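Local structure of chitin oligosaccahride binding protein NagB1 (Paenibacillus sp. FPU-7, 7EHP) at residues A[19-32]-A[302-316]. The protein binds chitin oligosaccharides, N,N'-diacetylchitobiose and the trisaccharide, probably as the extracellular solute-binding component of a sugar uptake system. Residues are numbered along the deposited sequence; the frame is centred on the assembly and turned at random.
Sequences KMLEDIAQRMEAAV and EFIKIMYSEEMQKRQ
The side chains of R315 and D23 cross at about a right angle: NH1 and NH2 of the arginine both close on the one oxygen OD2, each at 2.8 Å. NH1 takes the anti lone pair, whereas NH2 comes from above the carboxylate plane, and both bonds are bent. K19 NZ pins the other oxygen of D23, OD1, on its syn side. The R315 guanidinium is held by D23 at NH1 and NH2 and by E319 at NE. With a leucine in place of R315, D23 OD2 would probably lose both of its donors from 302-316, and the flank of M20 its flat cover. The second salt bridge is more regular: R27 reaches E311 end-on, NH1 to OE1 at 3.0 Å and NH2 to OE2 at 2.6 Å, while the methyl of M312 lies over one guanidinium face.

Apolar side chains fill the layer beneath these ion pairs. Here 19-31, part of the first long helix (15-31) of a periplasmic-binding-protein type fold, runs nearly antiparallel to 310-316 (163°) but crosses 302-307 obliquely (131°). M20 is a knob among M307, M312, R315 and Q316; with CG anti to the backbone N (chi1 -166°), its CG lies against one face of the R315 guanidinium, over its centre, and meets M312 SD at 3.6 Å. I24 is the next knob: CG1 meets I306 CG2, and I24 CD1 presses on M307 CE at 3.6 Å. M28 SD lies at the edge of the F303 ring, 5.2 Å from its centroid, a Met-aromatic contact, and Y286 of strand 277-288 packs edge-to-face with the same ring. Q316 OE1 touches the M20 methyl, while its NE2 bonds to T115 O, with a bound NAG about 6 Å from the side chain.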
loop_
_atom_site.group_PDB
_atom_site.type_symbol
_atom_site.label_atom_id
_atom_site.label_comp_id
_atom_site.label_asym_id
_atom_site.label_seq_id
_atom_site.Cartn_x
_atom_site.Cartn_y
_atom_site.Cartn_z
ATOM N N LYS A 19 2.101 -1.059 19.478
ATOM C CA LYS A 19 2.730 -1.685 20.633
ATOM C C LYS A 19 4.113 -2.227 20.286
ATOM O O LYS A 19 5.042 -2.131 21.101
ATOM C CB LYS A 19 1.823 -2.789 21.177
ATOM C CG LYS A 19 2.385 -3.521 22.384
ATOM C CD LYS A 19 2.733 -2.560 23.517
ATOM C CE LYS A 19 2.788 -3.306 24.853
ATOM N NZ LYS A 19 4.019 -4.142 24.916
ATOM N N MET A 20 4.286 -2.765 19.069
ATOM C CA MET A 20 5.617 -3.208 18.652
ATOM C C MET A 20 6.562 -2.020 18.530
ATOM O O MET A 20 7.716 -2.089 18.970
ATOM C CB MET A 20 5.551 -3.991 17.336
ATOM C CG MET A 20 6.820 -4.781 17.005
ATOM S SD MET A 20 6.770 -5.814 15.500
ATOM C CE MET A 20 7.455 -4.678 14.285
ATOM N N LEU A 21 6.082 -0.907 17.964
ATOM C CA LEU A 21 6.905 0.301 17.913
ATOM C C LEU A 21 7.303 0.759 19.313
ATOM O O LEU A 21 8.440 1.185 19.533
ATOM C CB LEU A 21 6.157 1.421 17.181
ATOM C CG LEU A 21 6.240 1.340 15.655
ATOM C CD1 LEU A 21 5.188 2.226 14.980
ATOM C CD2 LEU A 21 7.639 1.692 15.154
ATOM N N GLU A 22 6.376 0.681 20.273
ATOM C CA GLU A 22 6.694 1.074 21.645
ATOM C C GLU A 22 7.719 0.136 22.275
ATOM O O GLU A 22 8.564 0.577 23.070
ATOM C CB GLU A 22 5.419 1.112 22.490
ATOM C CG GLU A 22 4.451 2.220 22.071
ATOM C CD GLU A 22 3.061 2.052 22.639
ATOM O OE1 GLU A 22 2.855 1.116 23.453
ATOM O OE2 GLU A 22 2.168 2.864 22.278
ATOM N N ASP A 23 7.635 -1.167 21.974
ATOM C CA ASP A 23 8.664 -2.094 22.447
ATOM C C ASP A 23 10.017 -1.732 21.857
ATOM O O ASP A 23 11.030 -1.678 22.571
ATOM C CB ASP A 23 8.303 -3.540 22.094
ATOM C CG ASP A 23 7.133 -4.065 22.900
ATOM O OD1 ASP A 23 6.648 -3.332 23.781
ATOM O OD2 ASP A 23 6.692 -5.214 22.655
ATOM N N ILE A 24 10.050 -1.474 20.543
ATOM C CA ILE A 24 11.293 -1.062 19.896
ATOM C C ILE A 24 11.830 0.216 20.547
ATOM O O ILE A 24 13.038 0.348 20.787
ATOM C CB ILE A 24 11.079 -0.909 18.370
ATOM C CG1 ILE A 24 10.841 -2.282 17.719
ATOM C CG2 ILE A 24 12.290 -0.227 17.727
ATOM C CD1 ILE A 24 10.386 -2.242 16.237
ATOM N N ALA A 25 10.938 1.145 20.906
ATOM C CA ALA A 25 11.379 2.416 21.471
ATOM C C ALA A 25 12.044 2.235 22.848
ATOM O O ALA A 25 13.170 2.704 23.039
ATOM C CB ALA A 25 10.195 3.390 21.518
ATOM N N GLN A 26 11.392 1.557 23.835
ATOM C CA GLN A 26 12.176 1.139 25.018
ATOM C C GLN A 26 13.479 0.431 24.713
ATOM O O GLN A 26 14.459 0.705 25.415
ATOM C CB GLN A 26 11.477 0.261 26.050
ATOM C CG GLN A 26 10.620 -0.972 25.625
ATOM C CD GLN A 26 10.593 -1.840 26.878
ATOM O OE1 GLN A 26 11.658 -1.776 27.643
ATOM N NE2 GLN A 26 9.442 -2.476 27.295
ATOM N N ARG A 27 13.533 -0.500 23.753
ATOM C CA ARG A 27 14.799 -1.213 23.604
ATOM C C ARG A 27 15.882 -0.266 23.122
ATOM O O ARG A 27 17.035 -0.364 23.557
ATOM C CB ARG A 27 14.584 -2.380 22.677
ATOM C CG ARG A 27 13.924 -3.551 23.332
ATOM C CD ARG A 27 14.165 -4.744 22.459
ATOM N NE ARG A 27 13.025 -5.633 22.426
ATOM C CZ ARG A 27 13.018 -6.795 21.778
ATOM N NH1 ARG A 27 14.103 -7.191 21.103
ATOM N NH2 ARG A 27 11.923 -7.555 21.806
ATOM N N MET A 28 15.514 0.688 22.258
ATOM C CA MET A 28 16.465 1.724 21.868
ATOM C C MET A 28 16.913 2.521 23.084
ATOM O O MET A 28 18.099 2.822 23.235
ATOM C CB MET A 28 15.832 2.667 20.852
ATOM C CG MET A 28 15.635 2.075 19.461
ATOM S SD MET A 28 14.322 3.004 18.629
ATOM C CE MET A 28 15.030 4.631 18.415
ATOM N N GLU A 29 15.969 2.866 23.968
ATOM C CA GLU A 29 16.319 3.675 25.131
ATOM C C GLU A 29 17.257 2.916 26.067
ATOM O O GLU A 29 18.224 3.486 26.591
ATOM C CB GLU A 29 15.042 4.127 25.842
ATOM C CG GLU A 29 14.359 5.280 25.106
ATOM C CD GLU A 29 12.946 5.569 25.592
ATOM O OE1 GLU A 29 12.372 4.724 26.310
ATOM O OE2 GLU A 29 12.420 6.660 25.263
ATOM N N ALA A 30 17.010 1.623 26.262
ATOM C CA ALA A 30 17.890 0.819 27.101
ATOM C C ALA A 30 19.288 0.696 26.504
ATOM O O ALA A 30 20.264 0.560 27.239
ATOM C CB ALA A 30 17.277 -0.562 27.304
ATOM N N ALA A 31 19.401 0.732 25.180
ATOM C CA ALA A 31 20.696 0.598 24.525
ATOM C C ALA A 31 21.507 1.885 24.581
ATOM O O ALA A 31 22.740 1.830 24.633
ATOM C CB ALA A 31 20.497 0.169 23.066
ATOM N N VAL A 32 20.844 3.035 24.576
ATOM C CA VAL A 32 21.481 4.339 24.491
ATOM C C VAL A 32 21.118 5.124 25.747
ATOM O O VAL A 32 20.039 5.700 25.844
ATOM C CB VAL A 32 21.050 5.090 23.217
ATOM C CG1 VAL A 32 21.836 6.377 23.050
ATOM C CG2 VAL A 32 21.204 4.192 21.984
ATOM N N GLU A 302 20.283 1.680 16.426
ATOM C CA GLU A 302 19.539 0.761 17.286
ATOM C C GLU A 302 18.162 0.464 16.707
ATOM O O GLU A 302 17.710 -0.689 16.705
ATOM C CB GLU A 302 19.407 1.345 18.687
ATOM C CG GLU A 302 20.648 1.235 19.545
ATOM C CD GLU A 302 21.238 -0.171 19.544
ATOM O OE1 GLU A 302 20.496 -1.135 19.850
ATOM O OE2 GLU A 302 22.456 -0.306 19.263
ATOM N N PHE A 303 17.473 1.492 16.219
ATOM C CA PHE A 303 16.163 1.251 15.615
ATOM C C PHE A 303 16.280 0.258 14.466
ATOM O O PHE A 303 15.510 -0.709 14.375
ATOM C CB PHE A 303 15.544 2.559 15.121
ATOM C CG PHE A 303 14.247 2.356 14.378
ATOM C CD1 PHE A 303 13.056 2.259 15.080
ATOM C CD2 PHE A 303 14.234 2.202 12.979
ATOM C CE1 PHE A 303 11.837 2.049 14.402
ATOM C CE2 PHE A 303 13.026 1.973 12.294
ATOM C CZ PHE A 303 11.829 1.905 13.021
ATOM N N ILE A 304 17.256 0.474 13.588
ATOM C CA ILE A 304 17.456 -0.439 12.466
ATOM C C ILE A 304 17.744 -1.847 12.965
ATOM O O ILE A 304 17.164 -2.828 12.477
ATOM C CB ILE A 304 18.581 0.090 11.563
ATOM C CG1 ILE A 304 18.118 1.362 10.859
ATOM C CG2 ILE A 304 18.992 -0.971 10.555
ATOM C CD1 ILE A 304 19.211 2.049 10.080
ATOM N N LYS A 305 18.617 -1.969 13.963
ATOM C CA LYS A 305 19.001 -3.290 14.444
ATOM C C LYS A 305 17.810 -4.035 15.030
ATOM O O LYS A 305 17.689 -5.254 14.864
ATOM C CB LYS A 305 20.123 -3.160 15.480
ATOM C CG LYS A 305 20.751 -4.489 15.826
ATOM C CD LYS A 305 22.038 -4.310 16.601
ATOM C CE LYS A 305 22.397 -5.609 17.310
ATOM N NZ LYS A 305 23.502 -5.445 18.285
ATOM N N ILE A 306 16.907 -3.321 15.701
ATOM C CA ILE A 306 15.770 -3.988 16.326
ATOM C C ILE A 306 14.644 -4.214 15.313
ATOM O O ILE A 306 14.148 -5.338 15.155
ATOM C CB ILE A 306 15.299 -3.178 17.551
ATOM C CG1 ILE A 306 16.445 -3.070 18.565
ATOM C CG2 ILE A 306 14.087 -3.820 18.202
ATOM C CD1 ILE A 306 16.430 -1.795 19.406
ATOM N N MET A 307 14.231 -3.164 14.595
ATOM C CA MET A 307 13.096 -3.308 13.674
ATOM C C MET A 307 13.400 -4.311 12.565
ATOM O O MET A 307 12.573 -5.172 12.240
ATOM C CB MET A 307 12.727 -1.947 13.080
ATOM C CG MET A 307 11.651 -1.976 11.972
ATOM S SD MET A 307 10.048 -2.577 12.549
ATOM C CE MET A 307 9.248 -1.052 13.025
ATOM N N TYR A 308 14.583 -4.223 11.976
ATOM C CA TYR A 308 14.927 -5.043 10.822
ATOM C C TYR A 308 15.670 -6.290 11.295
ATOM O O TYR A 308 16.841 -6.524 11.005
ATOM C CB TYR A 308 15.728 -4.223 9.824
ATOM C CG TYR A 308 14.957 -3.019 9.360
ATOM C CD1 TYR A 308 13.973 -3.145 8.387
ATOM C CD2 TYR A 308 15.203 -1.757 9.898
ATOM C CE1 TYR A 308 13.237 -2.050 7.969
ATOM C CE2 TYR A 308 14.476 -0.653 9.486
ATOM C CZ TYR A 308 13.498 -0.808 8.515
ATOM O OH TYR A 308 12.777 0.275 8.082
ATOM N N SER A 309 14.934 -7.106 12.031
ATOM C CA SER A 309 15.440 -8.339 12.596
ATOM C C SER A 309 14.421 -9.428 12.331
ATOM O O SER A 309 13.235 -9.158 12.118
ATOM C CB SER A 309 15.671 -8.216 14.112
ATOM O OG SER A 309 14.405 -8.157 14.772
ATOM N N GLU A 310 14.885 -10.672 12.377
ATOM C CA GLU A 310 13.958 -11.766 12.169
ATOM C C GLU A 310 12.932 -11.835 13.286
ATOM O O GLU A 310 11.771 -12.203 13.036
ATOM C CB GLU A 310 14.731 -13.075 11.980
ATOM C CG GLU A 310 13.857 -14.310 11.929
ATOM C CD GLU A 310 14.512 -15.468 11.201
ATOM O OE1 GLU A 310 15.514 -15.233 10.483
ATOM O OE2 GLU A 310 14.013 -16.605 11.348
ATOM N N GLU A 311 13.316 -11.419 14.500
ATOM C CA GLU A 311 12.368 -11.387 15.613
ATOM C C GLU A 311 11.188 -10.465 15.304
ATOM O O GLU A 311 10.024 -10.839 15.476
ATOM C CB GLU A 311 13.063 -10.935 16.901
ATOM C CG GLU A 311 12.062 -10.543 17.993
ATOM C CD GLU A 311 12.685 -9.845 19.190
ATOM O OE1 GLU A 311 13.880 -9.479 19.137
ATOM O OE2 GLU A 311 11.968 -9.650 20.188
ATOM N N MET A 312 11.467 -9.247 14.854
ATOM C CA MET A 312 10.351 -8.333 14.682
ATOM C C MET A 312 9.583 -8.638 13.395
ATOM O O MET A 312 8.354 -8.526 13.366
ATOM C CB MET A 312 10.849 -6.892 14.710
ATOM C CG MET A 312 11.305 -6.424 16.092
ATOM S SD MET A 312 9.966 -6.462 17.293
ATOM C CE MET A 312 10.828 -6.413 18.876
ATOM N N GLN A 313 10.293 -9.047 12.336
ATOM C CA GLN A 313 9.638 -9.469 11.100
ATOM C C GLN A 313 8.673 -10.621 11.350
ATOM O O GLN A 313 7.541 -10.620 10.842
ATOM C CB GLN A 313 10.689 -9.871 10.067
ATOM C CG GLN A 313 11.470 -8.709 9.513
ATOM C CD GLN A 313 10.704 -7.948 8.442
ATOM O OE1 GLN A 313 10.620 -8.390 7.290
ATOM N NE2 GLN A 313 10.144 -6.802 8.813
ATOM N N LYS A 314 9.104 -11.625 12.122
ATOM C CA LYS A 314 8.203 -12.736 12.440
ATOM C C LYS A 314 7.046 -12.282 13.317
ATOM O O LYS A 314 5.902 -12.719 13.124
ATOM C CB LYS A 314 8.961 -13.861 13.145
ATOM C CG LYS A 314 9.728 -14.797 12.232
ATOM C CD LYS A 314 10.512 -15.816 13.060
ATOM C CE LYS A 314 10.885 -17.036 12.247
ATOM N NZ LYS A 314 11.986 -17.787 12.907
ATOM N N ARG A 315 7.329 -11.411 14.291
ATOM C CA ARG A 315 6.294 -10.956 15.214
ATOM C C ARG A 315 5.141 -10.290 14.462
ATOM O O ARG A 315 3.964 -10.617 14.675
ATOM C CB ARG A 315 6.910 -10.005 16.242
ATOM C CG ARG A 315 5.888 -9.324 17.140
ATOM C CD ARG A 315 6.539 -8.675 18.355
ATOM N NE ARG A 315 5.591 -7.821 19.084
ATOM C CZ ARG A 315 5.926 -7.016 20.089
ATOM N NH1 ARG A 315 7.194 -6.964 20.499
ATOM N NH2 ARG A 315 5.002 -6.271 20.690
ATOM N N GLN A 316 5.459 -9.355 13.567
ATOM C CA GLN A 316 4.402 -8.634 12.870
ATOM C C GLN A 316 3.687 -9.543 11.886
ATOM O O GLN A 316 2.508 -9.326 11.585
ATOM C CB GLN A 316 4.968 -7.401 12.171
ATOM C CG GLN A 316 5.941 -7.744 11.056
ATOM C CD GLN A 316 6.356 -6.533 10.260
ATOM O OE1 GLN A 316 6.296 -5.403 10.757
ATOM N NE2 GLN A 316 6.777 -6.755 9.008
#